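Local coordinates for putative preprotein translocase, SecG subunit (Thermus thermophilus, PDB 5AWW) that probably takes part in protein export as the small two-helix membrane subunit of the Sec translocation channel, acting early in translocation, at residues L24-K29 with G47-L52. Residues are numbered along the deposited sequence; the frame is centred on the assembly and turned at random.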
loop_
_atom_site.group_PDB
_atom_site.type_symbol
_atom_site.label_atom_id
_atom_site.label_comp_id
_atom_site.label_asym_id
_atom_site.label_seq_id
_atom_site.Cartn_x
_atom_site.Cartn_y
_atom_site.Cartn_z
ATOM N N LEU C 24 8.177 19.437 -1.621
ATOM C CA LEU C 24 8.099 19.451 -3.081
ATOM C C LEU C 24 9.474 19.611 -3.735
ATOM O O LEU C 24 9.758 18.983 -4.753
ATOM C CB LEU C 24 7.162 20.566 -3.553
ATOM C CG LEU C 24 5.670 20.269 -3.392
ATOM C CD1 LEU C 24 4.819 21.443 -3.849
ATOM C CD2 LEU C 24 5.308 19.009 -4.159
ATOM N N VAL C 25 10.320 20.451 -3.144
ATOM C CA VAL C 25 11.667 20.681 -3.660
ATOM C C VAL C 25 12.528 19.420 -3.572
ATOM O O VAL C 25 13.242 19.079 -4.520
ATOM C CB VAL C 25 12.368 21.837 -2.907
ATOM C CG1 VAL C 25 13.873 21.801 -3.131
ATOM C CG2 VAL C 25 11.792 23.175 -3.339
ATOM N N GLN C 26 12.457 18.726 -2.441
ATOM C CA GLN C 26 13.226 17.501 -2.258
ATOM C C GLN C 26 12.681 16.377 -3.129
ATOM O O GLN C 26 12.004 15.471 -2.642
ATOM C CB GLN C 26 13.223 17.073 -0.790
ATOM C CG GLN C 26 13.824 18.096 0.153
ATOM C CD GLN C 26 13.977 17.567 1.561
ATOM O OE1 GLN C 26 14.411 16.433 1.766
ATOM N NE2 GLN C 26 13.615 18.383 2.544
ATOM N N GLU C 27 12.980 16.445 -4.423
ATOM C CA GLU C 27 12.539 15.428 -5.368
ATOM C C GLU C 27 13.386 14.170 -5.236
ATOM O O GLU C 27 14.614 14.245 -5.198
ATOM C CB GLU C 27 12.600 15.964 -6.800
ATOM C CG GLU C 27 11.777 17.219 -7.024
ATOM C CD GLU C 27 11.757 17.658 -8.475
ATOM O OE1 GLU C 27 12.134 16.849 -9.348
ATOM O OE2 GLU C 27 11.365 18.814 -8.742
ATOM N N PRO C 28 12.730 13.004 -5.157
ATOM C CA PRO C 28 13.438 11.726 -5.018
ATOM C C PRO C 28 14.264 11.376 -6.255
ATOM O O PRO C 28 13.854 11.685 -7.375
ATOM C CB PRO C 28 12.301 10.712 -4.819
ATOM C CG PRO C 28 11.117 11.525 -4.402
ATOM C CD PRO C 28 11.268 12.830 -5.111
ATOM N N LYS C 29 15.416 10.742 -6.050
ATOM C CA LYS C 29 16.231 10.260 -7.160
ATOM C C LYS C 29 15.576 9.027 -7.778
ATOM O O LYS C 29 15.609 7.939 -7.201
ATOM C CB LYS C 29 17.653 9.939 -6.695
ATOM C CG LYS C 29 18.363 11.109 -6.029
ATOM C CD LYS C 29 18.359 12.343 -6.920
ATOM C CE LYS C 29 18.976 13.541 -6.215
ATOM N NZ LYS C 29 18.979 14.757 -7.075
ATOM N N GLY C 47 25.534 14.533 1.325
ATOM C CA GLY C 47 25.008 15.796 1.809
ATOM C C GLY C 47 23.675 16.105 1.151
ATOM O O GLY C 47 22.729 16.523 1.820
ATOM N N VAL C 48 23.623 15.865 -0.160
ATOM C CA VAL C 48 22.454 16.060 -1.032
ATOM C C VAL C 48 21.419 17.090 -0.534
ATOM O O VAL C 48 21.381 18.214 -1.035
ATOM C CB VAL C 48 21.758 14.681 -1.324
ATOM C CG1 VAL C 48 21.512 13.859 -0.049
ATOM C CG2 VAL C 48 20.484 14.862 -2.146
ATOM N N THR C 49 20.599 16.723 0.449
ATOM C CA THR C 49 19.600 17.636 0.994
ATOM C C THR C 49 19.532 17.502 2.512
ATOM O O THR C 49 18.447 17.415 3.089
ATOM C CB THR C 49 18.197 17.380 0.397
ATOM O OG1 THR C 49 18.316 16.725 -0.871
ATOM C CG2 THR C 49 17.454 18.689 0.206
ATOM N N GLY C 50 20.697 17.487 3.152
ATOM C CA GLY C 50 20.789 17.291 4.588
ATOM C C GLY C 50 20.262 18.456 5.401
ATOM O O GLY C 50 19.561 18.260 6.399
ATOM N N GLY C 51 20.603 19.671 4.981
ATOM C CA GLY C 51 20.125 20.868 5.647
ATOM C C GLY C 51 18.613 20.947 5.610
ATOM O O GLY C 51 17.967 21.271 6.611
ATOM N N LEU C 52 18.047 20.630 4.451
ATOM C CA LEU C 52 16.600 20.625 4.280
ATOM C C LEU C 52 15.968 19.400 4.937
ATOM O O LEU C 52 14.797 19.427 5.295
ATOM C CB LEU C 52 16.224 20.674 2.797
ATOM C CG LEU C 52 16.449 21.975 2.020
ATOM C CD1 LEU C 52 17.921 22.200 1.692
ATOM C CD2 LEU C 52 15.610 21.986 0.750
#
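Gln26 and Thr49 bring the backbones closest, their CA atoms 7.2 Å apart, where helix 3-25 has just ended and helix 50-72 is about to begin. Gln26 is the first residue to leave helical geometry and forms the centre of an inverse gamma turn, with a weak hydrogen bond from Glu27 N to Val25 O; Thr49 sits at the N-cap position of helix 50-72, though its side chain makes no capping bond. From this turn of Gln26 its side chain reaches across, CG anti to its own carbonyl carbon (chi1 -60°) and the chain extended beyond it. Gln26 CG lies 3.7 Å from Thr49 CG2, the methyl also lying near the amide carbon. The arrangement belongs to the helical hairpin of SecG, two predicted transmembrane helices with no helix or strand in the 17 residues between the two segments. Gln26 NE2 gives Leu52 O a weak, bent hydrogen bond (3.2 Å, 124°) and passes 3.5 Å from Leu52 CB. Leu52 O is also hydrogen-bonded to Thr56 OG1, while Gln26 OE1 is hydrogen-bonded to an aromatic side chain of a neighbouring subunit. An alanine in place of Gln26 would probably leave Thr49 CG2 and Leu52 CB poorly packed and that aromatic side chain without its partner. Beside the glutamine, Val25 CG1 meets Leu52 CD2 loosely at 4.3 Å.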